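Local coordinates for protein carbohydrate kinase, FGGY (PDB 3IFR) that probably phosphorylates D-xylulose as an FGGY-family carbohydrate kinase, using ATP to give D-xylulose 5-phosphate, at residues A[130-135]-A[181-186]; A[340-345]-A[362-367]; A[259-264]-A[402-407]; A[46-51]-A[102-107]; A[58-63]-A[229-234]. All coordinates share one frame; numbering follows the deposited sequence.

Contact 1 (A[130-135]-A[181-186])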
# COMPACT_ATOMS: atom_id res chain seq x y z
N THR A 130 10.34 -15.63 -1.93
CA THR A 130 9.81 -14.48 -2.63
C THR A 130 9.52 -13.36 -1.64
O THR A 130 9.09 -12.28 -2.02
CB THR A 130 8.48 -14.84 -3.23
OG1 THR A 130 7.56 -15.03 -2.15
CG2 THR A 130 8.60 -16.15 -3.99
N GLY A 131 9.72 -13.64 -0.35
CA GLY A 131 9.38 -12.71 0.70
C GLY A 131 7.90 -12.36 0.79
O GLY A 131 7.52 -11.41 1.46
N ASN A 132 7.07 -13.14 0.13
CA ASN A 132 5.62 -12.96 0.14
C ASN A 132 4.95 -14.32 0.31
O ASN A 132 5.53 -15.32 -0.08
CB ASN A 132 5.18 -12.33 -1.17
CG ASN A 132 5.53 -10.88 -1.24
OD1 ASN A 132 4.69 -10.02 -0.94
ND2 ASN A 132 6.79 -10.58 -1.55
N GLY A 133 3.76 -14.35 0.88
CA GLY A 133 3.16 -15.61 1.27
C GLY A 133 2.28 -16.20 0.19
O GLY A 133 1.93 -15.54 -0.80
N VAL A 134 1.92 -17.47 0.37
CA VAL A 134 0.99 -18.10 -0.52
C VAL A 134 -0.41 -17.59 -0.22
O VAL A 134 -1.03 -18.01 0.75
CB VAL A 134 1.02 -19.56 -0.36
CG1 VAL A 134 0.02 -20.16 -1.34
CG2 VAL A 134 2.41 -20.06 -0.68
N THR A 135 -0.89 -16.67 -1.03
CA THR A 135 -2.18 -16.04 -0.76
C THR A 135 -2.91 -15.77 -2.09
O THR A 135 -2.33 -15.94 -3.17
CB THR A 135 -2.05 -14.71 0.11
OG1 THR A 135 -1.62 -13.60 -0.71
CG2 THR A 135 -1.06 -14.88 1.28
N TRP A 181 5.80 -5.66 -8.89
CA TRP A 181 4.67 -6.42 -9.37
C TRP A 181 5.04 -7.93 -9.39
O TRP A 181 4.30 -8.79 -8.86
CB TRP A 181 4.21 -5.91 -10.74
CG TRP A 181 3.04 -6.65 -11.25
CD1 TRP A 181 1.72 -6.36 -11.00
CD2 TRP A 181 3.05 -7.82 -12.07
NE1 TRP A 181 0.93 -7.30 -11.62
CE2 TRP A 181 1.72 -8.20 -12.28
CE3 TRP A 181 4.08 -8.60 -12.65
CZ2 TRP A 181 1.37 -9.33 -13.04
CZ3 TRP A 181 3.74 -9.69 -13.40
CH2 TRP A 181 2.40 -10.06 -13.59
N ALA A 182 6.22 -8.25 -9.94
CA ALA A 182 6.66 -9.63 -10.05
C ALA A 182 6.94 -10.29 -8.68
O ALA A 182 6.66 -11.48 -8.48
CB ALA A 182 7.87 -9.72 -10.99
N LEU A 183 7.47 -9.53 -7.74
CA LEU A 183 7.75 -10.00 -6.39
C LEU A 183 6.46 -10.18 -5.59
O LEU A 183 6.20 -11.25 -5.03
CB LEU A 183 8.63 -8.97 -5.69
CG LEU A 183 9.74 -9.35 -4.71
CD1 LEU A 183 9.72 -8.40 -3.44
CD2 LEU A 183 9.73 -10.79 -4.32
N GLU A 184 5.63 -9.15 -5.51
CA GLU A 184 4.38 -9.37 -4.82
C GLU A 184 3.66 -10.50 -5.51
O GLU A 184 3.06 -11.34 -4.86
CB GLU A 184 3.52 -8.10 -4.77
CG GLU A 184 4.16 -7.02 -3.90
CD GLU A 184 3.19 -5.99 -3.42
OE1 GLU A 184 1.98 -6.25 -3.35
OE2 GLU A 184 3.65 -4.92 -3.08
N GLY A 185 3.79 -10.55 -6.83
CA GLY A 185 3.10 -11.53 -7.65
C GLY A 185 3.50 -13.00 -7.51
O GLY A 185 2.72 -13.87 -7.86
N GLY A 186 4.73 -13.27 -7.05
CA GLY A 186 5.16 -14.65 -6.82
C GLY A 186 6.18 -15.10 -7.84
O GLY A 186 6.54 -16.26 -7.88
O HOH W 1 2.11 -10.91 -2.27

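Contact 2 (A[340-345]-A[362-367])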
# COMPACT_ATOMS: atom_id res chain seq x y z
N GLY A 340 -8.81 -0.60 32.91
CA GLY A 340 -8.87 -2.05 32.85
C GLY A 340 -9.59 -2.63 31.64
O GLY A 340 -9.72 -3.84 31.52
N LEU A 341 -10.04 -1.77 30.75
CA LEU A 341 -10.60 -2.20 29.48
C LEU A 341 -9.45 -2.76 28.64
O LEU A 341 -8.35 -2.20 28.66
CB LEU A 341 -11.23 -1.03 28.73
CG LEU A 341 -12.71 -0.76 29.01
CD1 LEU A 341 -13.31 0.19 28.00
CD2 LEU A 341 -13.40 -2.07 28.89
N VAL A 342 -9.70 -3.86 27.94
CA VAL A 342 -8.72 -4.37 26.99
C VAL A 342 -9.46 -4.76 25.74
O VAL A 342 -10.37 -5.57 25.81
CB VAL A 342 -7.99 -5.63 27.52
CG1 VAL A 342 -6.86 -5.99 26.58
CG2 VAL A 342 -7.47 -5.40 28.91
N CYS A 343 -9.06 -4.21 24.60
CA CYS A 343 -9.70 -4.53 23.32
C CYS A 343 -8.77 -5.25 22.31
O CYS A 343 -7.61 -4.86 22.11
CB CYS A 343 -10.30 -3.25 22.74
SG CYS A 343 -10.68 -3.24 20.99
N LEU A 344 -9.27 -6.32 21.69
CA LEU A 344 -8.65 -6.87 20.50
C LEU A 344 -9.39 -6.33 19.29
O LEU A 344 -10.60 -6.53 19.16
CB LEU A 344 -8.76 -8.39 20.51
CG LEU A 344 -8.05 -9.05 21.68
CD1 LEU A 344 -8.41 -10.51 21.69
CD2 LEU A 344 -6.53 -8.86 21.57
N PRO A 345 -8.67 -5.68 18.37
CA PRO A 345 -9.32 -4.95 17.27
C PRO A 345 -9.40 -5.73 15.97
O PRO A 345 -9.21 -5.13 14.92
CB PRO A 345 -8.38 -3.77 17.04
CG PRO A 345 -7.02 -4.23 17.65
CD PRO A 345 -7.20 -5.55 18.33
N THR A 362 -12.79 -8.03 20.16
CA THR A 362 -13.07 -8.35 21.56
C THR A 362 -12.97 -7.15 22.51
O THR A 362 -12.03 -6.39 22.44
CB THR A 362 -12.12 -9.44 22.01
OG1 THR A 362 -12.21 -10.53 21.08
CG2 THR A 362 -12.47 -9.92 23.41
N PHE A 363 -13.96 -6.96 23.37
CA PHE A 363 -13.81 -6.01 24.45
C PHE A 363 -13.96 -6.77 25.73
O PHE A 363 -14.87 -7.56 25.86
CB PHE A 363 -14.87 -4.92 24.41
CG PHE A 363 -14.63 -3.90 23.35
CD1 PHE A 363 -13.93 -2.75 23.62
CD2 PHE A 363 -15.13 -4.07 22.08
CE1 PHE A 363 -13.74 -1.80 22.65
CE2 PHE A 363 -14.92 -3.12 21.12
CZ PHE A 363 -14.21 -1.98 21.42
N THR A 364 -13.08 -6.52 26.69
CA THR A 364 -13.10 -7.27 27.92
C THR A 364 -12.70 -6.38 29.09
O THR A 364 -12.11 -5.33 28.88
CB THR A 364 -12.16 -8.45 27.83
OG1 THR A 364 -12.47 -9.35 28.89
CG2 THR A 364 -10.71 -7.97 27.95
N GLY A 365 -13.03 -6.78 30.31
CA GLY A 365 -12.72 -5.97 31.47
C GLY A 365 -13.77 -4.89 31.68
O GLY A 365 -13.52 -3.93 32.41
N LEU A 366 -14.93 -5.04 31.03
CA LEU A 366 -16.02 -4.08 31.14
C LEU A 366 -16.71 -4.12 32.49
O LEU A 366 -16.89 -5.19 33.08
CB LEU A 366 -17.08 -4.32 30.06
CG LEU A 366 -16.63 -4.00 28.64
CD1 LEU A 366 -17.55 -4.74 27.70
CD2 LEU A 366 -16.67 -2.51 28.38
N SER A 367 -17.14 -2.94 32.95
CA SER A 367 -17.87 -2.82 34.19
C SER A 367 -18.86 -1.70 33.99
O SER A 367 -18.68 -0.86 33.09
CB SER A 367 -16.93 -2.39 35.30
OG SER A 367 -16.87 -0.97 35.31

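Contact 3 (A[259-264]-A[402-407])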
# COMPACT_ATOMS: atom_id res chain seq x y z
N GLY A 259 15.38 2.15 8.59
CA GLY A 259 14.93 2.41 9.95
C GLY A 259 13.76 3.37 10.01
O GLY A 259 13.14 3.47 11.05
N ASP A 260 13.49 4.06 8.91
CA ASP A 260 12.33 4.93 8.77
C ASP A 260 11.07 4.10 8.73
O ASP A 260 11.02 3.12 8.01
CB ASP A 260 12.40 5.71 7.46
CG ASP A 260 13.46 6.78 7.48
OD1 ASP A 260 14.01 7.00 8.57
OD2 ASP A 260 13.74 7.42 6.42
N VAL A 261 10.04 4.53 9.45
CA VAL A 261 8.78 3.80 9.49
C VAL A 261 7.60 4.74 9.27
O VAL A 261 7.49 5.77 9.91
CB VAL A 261 8.58 3.11 10.86
CG1 VAL A 261 7.31 2.32 10.88
CG2 VAL A 261 9.79 2.24 11.22
N LEU A 262 6.71 4.36 8.36
CA LEU A 262 5.48 5.09 8.16
C LEU A 262 4.34 4.33 8.82
O LEU A 262 4.22 3.09 8.71
CB LEU A 262 5.20 5.31 6.66
CG LEU A 262 3.83 5.98 6.44
CD1 LEU A 262 3.90 7.43 6.95
CD2 LEU A 262 3.38 5.95 5.02
N LEU A 263 3.48 5.07 9.50
CA LEU A 263 2.30 4.48 10.09
C LEU A 263 1.12 5.19 9.48
O LEU A 263 0.93 6.38 9.71
CB LEU A 263 2.31 4.76 11.58
CG LEU A 263 2.93 3.82 12.59
CD1 LEU A 263 3.98 2.86 12.01
CD2 LEU A 263 3.45 4.72 13.65
N LYS A 264 0.31 4.44 8.75
CA LYS A 264 -0.73 4.99 7.89
C LYS A 264 -2.07 4.73 8.55
O LYS A 264 -2.53 3.58 8.58
CB LYS A 264 -0.69 4.27 6.54
CG LYS A 264 -1.13 5.10 5.35
CD LYS A 264 -0.51 4.57 4.05
CE LYS A 264 -1.02 5.34 2.83
NZ LYS A 264 -2.49 5.59 2.92
N GLN A 402 13.27 2.88 13.64
CA GLN A 402 13.67 3.90 14.60
C GLN A 402 13.12 5.30 14.40
O GLN A 402 12.96 6.06 15.37
CB GLN A 402 15.20 3.95 14.71
CG GLN A 402 15.90 4.38 13.43
CD GLN A 402 17.40 4.58 13.63
OE1 GLN A 402 18.02 3.93 14.49
NE2 GLN A 402 17.98 5.48 12.86
N ARG A 403 12.85 5.66 13.16
CA ARG A 403 12.35 6.99 12.85
C ARG A 403 10.93 6.84 12.30
O ARG A 403 10.73 6.20 11.25
CB ARG A 403 13.27 7.59 11.83
CG ARG A 403 13.29 9.07 11.67
CD ARG A 403 13.78 9.26 10.25
NE ARG A 403 14.07 10.61 9.84
CZ ARG A 403 14.17 10.96 8.56
NH1 ARG A 403 13.95 10.05 7.63
NH2 ARG A 403 14.47 12.20 8.21
N PHE A 404 9.96 7.42 13.02
CA PHE A 404 8.54 7.15 12.82
C PHE A 404 7.72 8.33 12.32
O PHE A 404 7.87 9.46 12.77
CB PHE A 404 7.89 6.68 14.13
CG PHE A 404 8.43 5.39 14.63
CD1 PHE A 404 7.82 4.21 14.29
CD2 PHE A 404 9.60 5.36 15.39
CE1 PHE A 404 8.35 3.00 14.72
CE2 PHE A 404 10.13 4.17 15.82
CZ PHE A 404 9.52 2.99 15.50
N PHE A 405 6.82 8.03 11.38
CA PHE A 405 6.00 9.04 10.75
C PHE A 405 4.58 8.53 10.78
O PHE A 405 4.35 7.33 10.64
CB PHE A 405 6.46 9.28 9.29
CG PHE A 405 7.92 9.69 9.16
CD1 PHE A 405 8.27 11.01 8.91
CD2 PHE A 405 8.94 8.76 9.32
CE1 PHE A 405 9.62 11.38 8.80
CE2 PHE A 405 10.27 9.13 9.20
CZ PHE A 405 10.60 10.43 8.93
N ALA A 406 3.61 9.42 10.96
CA ALA A 406 2.24 9.02 10.75
C ALA A 406 1.59 9.89 9.68
O ALA A 406 1.90 11.07 9.54
CB ALA A 406 1.45 9.02 12.04
N SER A 407 0.71 9.29 8.91
CA SER A 407 0.02 9.99 7.85
C SER A 407 -1.42 9.50 7.80
O SER A 407 -1.82 8.61 8.58
CB SER A 407 0.66 9.68 6.51
OG SER A 407 0.24 8.40 6.10

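Contact 4 (A[46-51]-A[102-107])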
# COMPACT_ATOMS: atom_id res chain seq x y z
N GLY A 46 -17.54 -10.79 -4.02
CA GLY A 46 -16.13 -10.96 -3.71
C GLY A 46 -15.23 -10.77 -4.93
O GLY A 46 -13.99 -10.81 -4.80
N TRP A 47 -15.84 -10.61 -6.11
CA TRP A 47 -15.10 -10.23 -7.32
C TRP A 47 -14.68 -8.74 -7.31
O TRP A 47 -15.46 -7.89 -6.89
CB TRP A 47 -15.95 -10.51 -8.54
CG TRP A 47 -15.96 -11.94 -8.88
CD1 TRP A 47 -15.95 -13.00 -8.01
CD2 TRP A 47 -15.99 -12.49 -10.19
NE1 TRP A 47 -15.94 -14.17 -8.69
CE2 TRP A 47 -15.98 -13.90 -10.04
CE3 TRP A 47 -15.99 -11.95 -11.47
CZ2 TRP A 47 -16.00 -14.75 -11.12
CZ3 TRP A 47 -16.02 -12.81 -12.54
CH2 TRP A 47 -16.01 -14.20 -12.35
N ALA A 48 -13.47 -8.43 -7.76
CA ALA A 48 -13.04 -7.02 -7.91
C ALA A 48 -12.34 -6.86 -9.23
O ALA A 48 -11.22 -7.37 -9.43
CB ALA A 48 -12.12 -6.60 -6.78
N GLU A 49 -12.98 -6.16 -10.16
CA GLU A 49 -12.44 -6.08 -11.51
C GLU A 49 -12.38 -4.66 -12.00
O GLU A 49 -13.21 -3.84 -11.58
CB GLU A 49 -13.28 -6.92 -12.48
CG GLU A 49 -13.30 -8.40 -12.11
CD GLU A 49 -13.76 -9.33 -13.22
OE1 GLU A 49 -14.60 -8.94 -14.06
OE2 GLU A 49 -13.29 -10.48 -13.23
N GLU A 50 -11.41 -4.36 -12.88
CA GLU A 50 -11.43 -3.09 -13.60
C GLU A 50 -11.17 -3.23 -15.10
O GLU A 50 -10.73 -4.26 -15.60
CB GLU A 50 -10.57 -2.01 -12.95
CG GLU A 50 -10.71 -1.98 -11.41
CD GLU A 50 -10.27 -0.66 -10.74
OE1 GLU A 50 -9.33 -0.00 -11.25
OE2 GLU A 50 -10.86 -0.31 -9.70
N ASP A 51 -11.50 -2.18 -15.82
CA ASP A 51 -11.39 -2.17 -17.24
C ASP A 51 -10.12 -1.43 -17.59
O ASP A 51 -10.05 -0.21 -17.40
CB ASP A 51 -12.58 -1.38 -17.77
CG ASP A 51 -12.63 -1.33 -19.29
OD1 ASP A 51 -11.68 -1.88 -19.91
OD2 ASP A 51 -13.60 -0.74 -19.84
N SER A 102 -9.45 -6.70 -15.79
CA SER A 102 -8.40 -6.84 -14.80
C SER A 102 -8.98 -7.32 -13.48
O SER A 102 -9.99 -6.79 -13.01
CB SER A 102 -7.71 -5.50 -14.58
OG SER A 102 -6.97 -5.48 -13.37
N ILE A 103 -8.30 -8.28 -12.87
CA ILE A 103 -8.64 -8.75 -11.52
C ILE A 103 -7.75 -7.99 -10.53
O ILE A 103 -6.52 -8.11 -10.56
CB ILE A 103 -8.48 -10.30 -11.37
CG1 ILE A 103 -9.22 -11.04 -12.50
CG2 ILE A 103 -8.99 -10.75 -10.03
CD1 ILE A 103 -8.90 -12.57 -12.63
N GLN A 104 -8.40 -7.20 -9.66
CA GLN A 104 -7.73 -6.38 -8.63
C GLN A 104 -7.13 -7.16 -7.43
O GLN A 104 -7.46 -8.33 -7.23
CB GLN A 104 -8.72 -5.33 -8.14
CG GLN A 104 -9.35 -4.62 -9.29
CD GLN A 104 -8.31 -3.92 -10.19
OE1 GLN A 104 -8.18 -4.23 -11.35
NE2 GLN A 104 -7.56 -3.01 -9.63
N GLN A 105 -6.28 -6.54 -6.62
CA GLN A 105 -5.75 -7.26 -5.45
C GLN A 105 -6.76 -7.49 -4.33
O GLN A 105 -6.67 -8.44 -3.59
CB GLN A 105 -4.45 -6.67 -4.89
CG GLN A 105 -4.19 -5.23 -5.20
CD GLN A 105 -5.36 -4.35 -4.90
OE1 GLN A 105 -5.75 -4.20 -3.74
NE2 GLN A 105 -5.91 -3.72 -5.94
N SER A 106 -7.75 -6.65 -4.19
CA SER A 106 -8.80 -6.99 -3.24
C SER A 106 -9.70 -8.15 -3.69
O SER A 106 -10.59 -8.54 -2.96
CB SER A 106 -9.65 -5.77 -2.99
OG SER A 106 -10.07 -5.24 -4.23
N ASP A 107 -9.50 -8.70 -4.89
CA ASP A 107 -10.40 -9.75 -5.38
C ASP A 107 -10.30 -11.00 -4.50
O ASP A 107 -9.21 -11.33 -4.02
CB ASP A 107 -10.11 -10.10 -6.83
CG ASP A 107 -11.10 -11.12 -7.42
OD1 ASP A 107 -12.07 -10.70 -8.08
OD2 ASP A 107 -10.92 -12.34 -7.22

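Contact 5 (A[58-63]-A[229-234])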
# COMPACT_ATOMS: atom_id res chain seq x y z
N ASN A 58 -8.75 7.34 -18.70
CA ASN A 58 -8.46 8.22 -17.55
C ASN A 58 -7.06 8.84 -17.70
O ASN A 58 -6.92 10.06 -17.63
CB ASN A 58 -8.54 7.46 -16.23
CG ASN A 58 -9.97 7.31 -15.68
OD1 ASN A 58 -10.14 6.82 -14.56
ND2 ASN A 58 -10.98 7.71 -16.43
N ALA A 59 -6.04 8.03 -18.00
CA ALA A 59 -4.67 8.59 -18.06
C ALA A 59 -4.50 9.66 -19.16
O ALA A 59 -3.88 10.67 -18.93
CB ALA A 59 -3.63 7.48 -18.22
N ARG A 60 -5.01 9.41 -20.35
CA ARG A 60 -5.00 10.40 -21.41
C ARG A 60 -5.65 11.67 -20.98
O ARG A 60 -5.11 12.72 -21.21
CB ARG A 60 -5.80 9.87 -22.61
CG ARG A 60 -5.04 8.84 -23.42
CD ARG A 60 -5.94 8.24 -24.42
NE ARG A 60 -6.21 9.22 -25.47
CZ ARG A 60 -7.29 9.21 -26.25
NH1 ARG A 60 -8.24 8.29 -26.07
NH2 ARG A 60 -7.44 10.16 -27.17
N ALA A 61 -6.82 11.58 -20.35
CA ALA A 61 -7.58 12.78 -19.95
C ALA A 61 -6.85 13.68 -18.96
O ALA A 61 -6.82 14.93 -19.07
CB ALA A 61 -8.92 12.39 -19.35
N VAL A 62 -6.29 13.03 -17.95
CA VAL A 62 -5.65 13.68 -16.82
C VAL A 62 -4.28 14.26 -17.22
O VAL A 62 -3.92 15.33 -16.80
CB VAL A 62 -5.50 12.58 -15.77
CG1 VAL A 62 -4.06 12.31 -15.42
CG2 VAL A 62 -6.43 12.76 -14.60
N LEU A 63 -3.53 13.57 -18.07
CA LEU A 63 -2.27 14.14 -18.59
C LEU A 63 -2.56 15.37 -19.46
O LEU A 63 -2.00 16.42 -19.25
CB LEU A 63 -1.43 13.10 -19.37
CG LEU A 63 -0.95 11.92 -18.52
CD1 LEU A 63 -0.30 10.78 -19.35
CD2 LEU A 63 -0.00 12.44 -17.48
N ALA A 229 0.53 11.72 -29.20
CA ALA A 229 -0.77 12.11 -29.75
C ALA A 229 -1.98 11.95 -28.77
O ALA A 229 -2.71 12.89 -28.48
CB ALA A 229 -1.01 11.39 -31.03
N LEU A 230 -2.17 10.75 -28.25
CA LEU A 230 -3.27 10.51 -27.36
C LEU A 230 -3.23 11.23 -26.02
O LEU A 230 -4.30 11.50 -25.44
CB LEU A 230 -3.39 9.00 -27.15
CG LEU A 230 -3.54 8.19 -28.46
CD1 LEU A 230 -3.16 6.72 -28.31
CD2 LEU A 230 -4.95 8.31 -28.98
N THR A 231 -2.02 11.52 -25.51
CA THR A 231 -1.90 12.11 -24.17
C THR A 231 -1.51 13.58 -24.07
O THR A 231 -1.70 14.19 -23.01
CB THR A 231 -0.93 11.32 -23.28
OG1 THR A 231 0.40 11.47 -23.80
CG2 THR A 231 -1.31 9.83 -23.27
N GLY A 232 -0.96 14.16 -25.13
CA GLY A 232 -0.42 15.52 -25.05
C GLY A 232 1.05 15.57 -24.61
O GLY A 232 1.75 16.56 -24.84
N LEU A 233 1.52 14.51 -23.95
CA LEU A 233 2.94 14.45 -23.54
C LEU A 233 3.87 14.69 -24.72
O LEU A 233 3.58 14.28 -25.86
CB LEU A 233 3.26 13.09 -22.89
CG LEU A 233 3.14 12.93 -21.36
CD1 LEU A 233 2.23 13.95 -20.74
CD2 LEU A 233 2.77 11.50 -20.86
N PRO A 234 4.99 15.36 -24.47
CA PRO A 234 5.95 15.60 -25.56
C PRO A 234 6.45 14.28 -26.11
O PRO A 234 6.63 13.32 -25.36
CB PRO A 234 7.11 16.35 -24.87
CG PRO A 234 6.56 16.87 -23.61
CD PRO A 234 5.44 15.92 -23.19

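Contact 1 (A[130-135]-A[181-186])
L183, E184 and G186, at the C-terminal end of helix 179-185, face T130 and N132, and the helix closes there in a Schellman motif. L183 comes first. Its chain crosses that of N132 at about a right angle, with L183 CD1 lying 4.1 Å from N132 ND2. The backbone O of L183 also lies near this amide, without being bonded to it. N132 ND2 instead donates to L286 O, and N132 N bonds T130 OG1 at 3.0 Å in an ST turn that follows the end of helix 123-130. At E184 the contact is made by the backbone, directly and through a water. With N132 CG beside its own backbone N (chi1 -75°), OD1 comes within 3.9 Å of E184 CA. The E184 carboxylate leaves in another direction, towards a bound phosphate ion that probably came from the crystallisation liquor but may mark a pocket. E184 OE2 also lies close to the carboxylate of D287, two like charges near each other. G186 then turns the chain out of the helix with positive phi. Its N reaches back to L183 O at 3.2 Å, and its own O meets T130 CG2 only loosely. One water joins the two segments, donating to N132 OD1 at 3.0 Å and to E184 O at 2.8 Å.

Contact 2 (A[340-345]-A[362-367])
C343 lays its sulfur over one face of the F363 ring, SG standing 4.0 Å from the ring centroid and displaced toward the rim. This sulfur-aromatic contact is made across a non-hydrogen-bonded pair of the two-stranded antiparallel sheet formed by 342-344 and 362-364, which lies in the C-terminal FGGY domain, apart from that domain's six-stranded sheet. SG is anti to the backbone N of C343 (chi1 162°), which carries it to the ring, and C343 CB adds a contact of 3.7 Å with F363 CE1. Replacing F363 by an alanine removes the ring, and the C343 sulfur would probably lose its aromatic partner, with a gap opened beside it. The flanking pairs, V342 with T364 and L344 with T362, put their side chains on the other face. There T364 holds its methyl CG2 between its own N and carbonyl carbon, where it touches V342 CB at 3.6 Å. L344 and T362 run side by side in one direction, CB to CB 3.8 Å, while T362 OG1 is hydrogen-bonded to S360 O. Both pairs are closed by two backbone hydrogen bonds, the shortest being T362 N to L344 O at 2.8 Å. Beyond the strand ends, L341 CD2 presses tightly on L366 CD2 at 3.3 Å. The sheet lies between two long helices: L488 and L492 of helix 475-496 meet the V342, L344 and T364 side, and H374, L375 and A382 of helix 372-397 meet L341, C343 and L366.

Contact 3 (A[259-264]-A[402-407])
R403 runs alongside D260 on adjacent parallel strands, both side chains leaving the same face of the sheet. R403 CB starts beside D260 OD1, an atom of uncertain place. With CG anti to the backbone N (chi1 -160°) and the chain extended to NE, CG and CD follow the carboxylate outward; CD is modelled too close to OD1 for its spacing to be trusted. The guanidinium then presents its edge to D260 CG, which lies in its plane. At the tip, NH1 forms a salt bridge with D260 OD2 at 2.9 Å, though as a hydrogen bond it is weak. Carboxylate and guanidinium planes stand 33° apart, and F405 CZ lies over one guanidinium face. D260 OD2 has further donors in the backbone N atoms of T256 and R257, just before its strand. Behind this pair G259 O takes two bonds: Q402 N in the carbonyl plane on a lone pair at 2.7 Å, and R403 N from above that plane. The pairing continues through V261 N to R403 O at 2.6 Å and on to S407 N with L263 O. On the opposite face V261 CB packs on F404 CD1 at 3.7 Å. At the far end, K264 NZ pairs with D408. Strands 260-265 and 403-407 lie in mid-sheet, between 269-273 and 428-432, the first-beside-fourth strand pairing of the RNase H-like, actin-type domain found in FGGY kinases.

Contact 4 (A[46-51]-A[102-107])
A48 sits against Q104 and D107 where strands 49-50 and 102-103 form a small antiparallel sheet that runs into a type I turn from Q104 to D107. A48 O accepts from Q104 N at 2.8 Å, and A48 N donates to D107 OD1 at 2.7 Å. A chi1 of -176° turns the D107 carboxylate away from its own N and across to this N-H; the donor meets OD1 on the anti side, 26° out of plane. Next along, E50 and S102 form the hydrogen-bonded pair, E50 N reaching S102 O at 2.8 Å. On the same face as the S102 side chain, the E50 carboxylate and Q104 amide stack with planes 21° apart, E50 CG lying 3.3 Å from Q104 CD. Further out, R109 grips both D107 OD1 and E49 OE2, and R100 pairs with E49 OE2 as well, likely offsetting the two nearby negative charges. R109 also makes a cation-pi contact with W47. E50 OE1 is held by W55 NE1 of helix 52-70. The amide of Q104 is itself fixed from its own segment, by S102 OG donating to Q104 OE1 at 2.7 Å.

Contact 5 (A[58-63]-A[229-234])
R60 gives its NE-H to the backbone O of L230 from an unusual direction, 40° above the carbonyl plane, at an NE to O distance of 3.0 Å. The oxygen belongs to the last turn of helix 225-231 and lies in the plane of the guanidinium. A bend at chi3 (72°) folds the arginine back to it. L230 CD2 lies over one guanidinium face, toward its rim, 3.6 Å from R60 NH2. With an alanine at R60, L230 O would probably lose this donor and L230 CD2 the flat group it lies on. Deeper in, L63 lies beside T231 and turns its CD1 onto L233 CD2 at 3.5 Å, a tight apolar contact. An ST turn leads into L233, whose N bonds T231 OG1 at 3.2 Å; T231 OG1 is also bonded to A227 O. G232, between them, breaks the helix with positive phi, and its O is bonded to K67 NZ. L63 and L233 both rest on I10 and I80 of strands 8-14 and 77-84. Helix 52-70 and the end of helix 225-231 are thus packed together on one face of the central sheet, the layered α/β build of the N-terminal actin-like domain of FGGY kinases.

How the contacts relate
Contacts 1, 4 and 5 belong to the N-terminal FGGY region, while contacts 2 and 3 lie in the C-terminal half, contact 2 nested in the chain loop that contact 3 closes. Contacts 1 and 4 come within about 7 Å at their nearest atoms and share a loop: M85 touches E50 and Q104, and L86 and P87 touch E184, whose side chain is about 3 Å from the bound phosphate. Contact 4 leads into contact 5 through helix 52-70, their nearest atoms about 8 Å apart. Contacts 2 and 5 are farthest apart, their centres about 53 Å from each other. Contact 3 is about 12 Å from contact 4 at nearest atoms; in this family the active site probably lies in the cleft between the two domains.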